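Local coordinates for probable csgAB operon transcriptional regulatory protein (Salmonella typhimurium, PDB 5XP0), which acts as the master regulator of curli fimbriae expression, is required for csgAB operon transcription and promotes biofilm formation, this chain being its receiver-like regulatory domain, at residues I89-D98 / W108-T118. Numbering follows the deposited sequence.
Sequences IKTLLLNTPD and WPHINGVFYAT
Strands 90-94 and 111-114 are the two strands of a beta-alpha-beta unit, joined through helix 102-107, in the CheY-like, atypical receiver domain of this regulator; their N-to-C directions differ by 21°, which makes the pair parallel. The evidence lies in the alternating bonds: Thr91 N to His110 O (2.9 Å), Asn112 N back to Thr91 O (2.7 Å), then Leu93 N to Gly113 O and Phe115 N to Leu93 O. His110 O also takes Asn112 ND2 at 2.8 Å, from the opposite face of its carbonyl plane to Thr91 N. That bond lies in the Asn112 amide plane, fixing the amide beside CB and CG of Lys90.

On the sheet face carrying Thr91, Leu93 and Val114, Leu93 CD2 sits over the five-membered ring of Trp108, 3.9 Å from its centroid and 15° off the normal, while Leu93 CG meets Ile111 CD1. On the opposite face, Leu92 CD2 reaches Phe115 CE2 (3.5 Å) across Gly113, whose CA it also touches. Past the strand ends Phe115 O is gripped twice by Thr96, by N within the carbonyl plane and by OG1 (3.1 Å) from above it; a Thr96 chi1 of -54° places OG1 beside the Thr96 backbone N, which lets both donors reach the same oxygen. One water joins Asn95 N and OD1 to Ala117 O, and another bridges Thr96 O and Tyr116 O.

Strand 111-114 is one of the sheet's two edge strands within the chain, whereas 90-94 continues the sheet to strand 61-66. Trp108 packs against helix 72-83, Leu92 and Phe115 against helix 121-132, and Asn95 bonds Asp66 as well as Leu28 and Gln29 of the second subunit.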
loop_
_atom_site.group_PDB
_atom_site.type_symbol
_atom_site.label_atom_id
_atom_site.label_comp_id
_atom_site.label_asym_id
_atom_site.label_seq_id
_atom_site.Cartn_x
_atom_site.Cartn_y
_atom_site.Cartn_z
ATOM N N ILE B 89 13.361 11.312 16.863
ATOM C CA ILE B 89 12.572 10.525 15.932
ATOM C C ILE B 89 12.969 9.064 16.059
ATOM O O ILE B 89 14.029 8.721 16.579
ATOM C CB ILE B 89 12.750 11.033 14.487
ATOM C CG1 ILE B 89 14.205 10.918 14.047
ATOM C CG2 ILE B 89 12.305 12.490 14.385
ATOM C CD1 ILE B 89 14.412 9.948 12.933
ATOM N N LYS B 90 12.087 8.193 15.569
ATOM C CA LYS B 90 12.266 6.754 15.641
ATOM C C LYS B 90 12.016 6.191 14.256
ATOM O O LYS B 90 11.040 6.571 13.613
ATOM C CB LYS B 90 11.285 6.141 16.644
ATOM C CG LYS B 90 11.432 6.658 18.078
ATOM C CD LYS B 90 10.407 5.970 18.981
ATOM C CE LYS B 90 10.536 6.398 20.447
ATOM N NZ LYS B 90 9.516 5.697 21.289
ATOM N N THR B 91 12.879 5.299 13.799
ATOM C CA THR B 91 12.703 4.669 12.502
ATOM C C THR B 91 12.329 3.213 12.720
ATOM O O THR B 91 12.979 2.492 13.494
ATOM C CB THR B 91 13.969 4.763 11.632
ATOM O OG1 THR B 91 14.240 6.141 11.307
ATOM C CG2 THR B 91 13.765 3.988 10.310
ATOM N N LEU B 92 11.277 2.791 12.049
ATOM C CA LEU B 92 10.941 1.381 11.950
ATOM C C LEU B 92 10.855 1.008 10.485
ATOM O O LEU B 92 10.305 1.758 9.678
ATOM C CB LEU B 92 9.630 1.090 12.654
ATOM C CG LEU B 92 9.815 1.174 14.172
ATOM C CD1 LEU B 92 9.246 2.457 14.634
ATOM C CD2 LEU B 92 9.105 0.007 14.810
ATOM N N LEU B 93 11.397 -0.143 10.156
ATOM C CA LEU B 93 11.395 -0.623 8.787
ATOM C C LEU B 93 10.154 -1.466 8.541
ATOM O O LEU B 93 9.804 -2.328 9.349
ATOM C CB LEU B 93 12.642 -1.438 8.523
ATOM C CG LEU B 93 13.944 -0.716 8.861
ATOM C CD1 LEU B 93 15.135 -1.649 8.497
ATOM C CD2 LEU B 93 14.095 0.641 8.170
ATOM N N LEU B 94 9.475 -1.181 7.452
ATOM C CA LEU B 94 8.248 -1.845 7.100
ATOM C C LEU B 94 8.488 -2.736 5.890
ATOM O O LEU B 94 9.333 -2.431 5.048
ATOM C CB LEU B 94 7.184 -0.785 6.788
ATOM C CG LEU B 94 5.752 -1.225 6.552
ATOM C CD1 LEU B 94 5.136 -1.599 7.897
ATOM C CD2 LEU B 94 4.956 -0.077 5.863
ATOM N N ASN B 95 7.746 -3.843 5.817
ATOM C CA ASN B 95 7.832 -4.774 4.683
ATOM C C ASN B 95 9.270 -5.201 4.441
ATOM O O ASN B 95 9.733 -5.252 3.300
ATOM C CB ASN B 95 7.256 -4.182 3.394
ATOM C CG ASN B 95 5.787 -3.837 3.492
ATOM O OD1 ASN B 95 4.961 -4.603 4.015
ATOM N ND2 ASN B 95 5.449 -2.652 2.985
ATOM N N THR B 96 9.981 -5.512 5.521
ATOM C CA THR B 96 11.411 -5.778 5.440
ATOM C C THR B 96 11.685 -7.158 4.877
ATOM O O THR B 96 11.065 -8.140 5.316
ATOM C CB THR B 96 12.076 -5.683 6.813
ATOM O OG1 THR B 96 11.771 -4.419 7.423
ATOM C CG2 THR B 96 13.581 -5.816 6.651
ATOM N N PRO B 97 12.612 -7.283 3.933
ATOM C CA PRO B 97 12.956 -8.613 3.439
ATOM C C PRO B 97 13.372 -9.495 4.593
ATOM O O PRO B 97 14.136 -9.081 5.483
ATOM C CB PRO B 97 14.129 -8.350 2.487
ATOM C CG PRO B 97 13.936 -6.986 2.027
ATOM C CD PRO B 97 13.293 -6.227 3.166
ATOM N N ASP B 98 12.860 -10.716 4.601
ATOM C CA ASP B 98 13.504 -11.716 5.422
ATOM C C ASP B 98 14.974 -11.634 5.058
ATOM O O ASP B 98 15.317 -11.359 3.907
ATOM C CB ASP B 98 12.925 -13.105 5.152
ATOM C CG ASP B 98 11.446 -13.188 5.479
ATOM O OD1 ASP B 98 11.086 -13.013 6.663
ATOM O OD2 ASP B 98 10.637 -13.409 4.551
ATOM N N TRP B 108 20.941 1.835 10.126
ATOM C CA TRP B 108 19.871 2.832 10.076
ATOM C C TRP B 108 19.950 3.741 11.299
ATOM O O TRP B 108 19.995 3.248 12.423
ATOM C CB TRP B 108 18.513 2.136 10.027
ATOM C CG TRP B 108 18.174 1.724 8.642
ATOM C CD1 TRP B 108 18.484 0.540 8.027
ATOM C CD2 TRP B 108 17.475 2.507 7.675
ATOM N NE1 TRP B 108 18.000 0.537 6.736
ATOM C CE2 TRP B 108 17.384 1.735 6.493
ATOM C CE3 TRP B 108 16.911 3.777 7.691
ATOM C CZ2 TRP B 108 16.761 2.202 5.352
ATOM C CZ3 TRP B 108 16.310 4.242 6.548
ATOM C CH2 TRP B 108 16.222 3.450 5.400
ATOM N N PRO B 109 19.900 5.058 11.142
ATOM C CA PRO B 109 19.898 5.914 12.332
ATOM C C PRO B 109 18.572 5.798 13.056
ATOM O O PRO B 109 17.536 5.530 12.448
ATOM C CB PRO B 109 20.125 7.320 11.770
ATOM C CG PRO B 109 19.545 7.259 10.393
ATOM C CD PRO B 109 19.834 5.840 9.901
ATOM N N HIS B 110 18.617 5.976 14.380
ATOM C CA HIS B 110 17.403 5.950 15.226
ATOM C C HIS B 110 16.573 4.675 15.051
ATOM O O HIS B 110 15.344 4.681 15.146
ATOM C CB HIS B 110 16.534 7.178 14.967
ATOM C CG HIS B 110 17.310 8.453 14.969
ATOM N ND1 HIS B 110 17.483 9.223 13.839
ATOM C CD2 HIS B 110 18.008 9.061 15.953
ATOM C CE1 HIS B 110 18.229 10.269 14.134
ATOM N NE2 HIS B 110 18.574 10.185 15.407
ATOM N N ILE B 111 17.228 3.550 14.846
ATOM C CA ILE B 111 16.464 2.363 14.484
ATOM C C ILE B 111 15.775 1.820 15.738
ATOM O O ILE B 111 16.406 1.617 16.785
ATOM C CB ILE B 111 17.359 1.328 13.792
ATOM C CG1 ILE B 111 16.533 0.109 13.361
ATOM C CG2 ILE B 111 18.550 0.963 14.668
ATOM C CD1 ILE B 111 15.631 0.385 12.177
ATOM N N ASN B 112 14.458 1.658 15.648
ATOM C CA ASN B 112 13.627 1.218 16.762
ATOM C C ASN B 112 12.814 -0.036 16.499
ATOM O O ASN B 112 12.162 -0.521 17.418
ATOM C CB ASN B 112 12.654 2.325 17.171
ATOM C CG ASN B 112 13.263 3.303 18.141
ATOM O OD1 ASN B 112 12.950 3.267 19.312
ATOM N ND2 ASN B 112 14.128 4.182 17.659
ATOM N N GLY B 113 12.811 -0.577 15.294
ATOM C CA GLY B 113 12.079 -1.801 15.077
ATOM C C GLY B 113 12.138 -2.189 13.622
ATOM O O GLY B 113 12.525 -1.400 12.757
ATOM N N VAL B 114 11.749 -3.434 13.379
ATOM C CA VAL B 114 11.747 -4.027 12.060
ATOM C C VAL B 114 10.479 -4.855 11.943
ATOM O O VAL B 114 10.262 -5.776 12.727
ATOM C CB VAL B 114 12.971 -4.912 11.808
ATOM C CG1 VAL B 114 12.831 -5.520 10.447
ATOM C CG2 VAL B 114 14.254 -4.109 11.965
ATOM N N PHE B 115 9.638 -4.519 10.986
ATOM C CA PHE B 115 8.452 -5.299 10.679
ATOM C C PHE B 115 8.709 -6.123 9.430
ATOM O O PHE B 115 9.102 -5.578 8.400
ATOM C CB PHE B 115 7.266 -4.368 10.454
ATOM C CG PHE B 115 6.846 -3.646 11.686
ATOM C CD1 PHE B 115 6.319 -4.342 12.743
ATOM C CD2 PHE B 115 6.988 -2.271 11.786
ATOM C CE1 PHE B 115 5.954 -3.694 13.900
ATOM C CE2 PHE B 115 6.614 -1.609 12.918
ATOM C CZ PHE B 115 6.081 -2.332 13.992
ATOM N N TYR B 116 8.474 -7.429 9.509
ATOM C CA TYR B 116 8.601 -8.303 8.332
ATOM C C TYR B 116 7.258 -8.692 7.711
ATOM O O TYR B 116 7.189 -8.989 6.505
ATOM C CB TYR B 116 9.339 -9.596 8.732
ATOM C CG TYR B 116 10.721 -9.394 9.203
ATOM C CD1 TYR B 116 11.766 -9.272 8.293
ATOM C CD2 TYR B 116 11.008 -9.342 10.564
ATOM C CE1 TYR B 116 13.043 -9.093 8.717
ATOM C CE2 TYR B 116 12.284 -9.158 10.996
ATOM C CZ TYR B 116 13.296 -9.027 10.069
ATOM O OH TYR B 116 14.565 -8.860 10.522
ATOM N N ALA B 117 6.192 -8.705 8.511
ATOM C CA ALA B 117 4.947 -9.344 8.106
ATOM C C ALA B 117 4.262 -8.505 7.044
ATOM O O ALA B 117 4.135 -7.289 7.185
ATOM C CB ALA B 117 4.002 -9.521 9.296
ATOM N N THR B 118 3.822 -9.154 5.979
ATOM C CA THR B 118 3.031 -8.498 4.947
ATOM C C THR B 118 1.554 -8.863 5.066
ATOM O O THR B 118 0.730 -8.354 4.300
ATOM C CB THR B 118 3.620 -8.860 3.556
ATOM O OG1 THR B 118 4.718 -7.979 3.231
ATOM C CG2 THR B 118 2.586 -8.830 2.433
HETATM O O HOH W 1 5.451 -5.039 7.045
HETATM O O HOH W 2 8.783 -9.735 4.635
#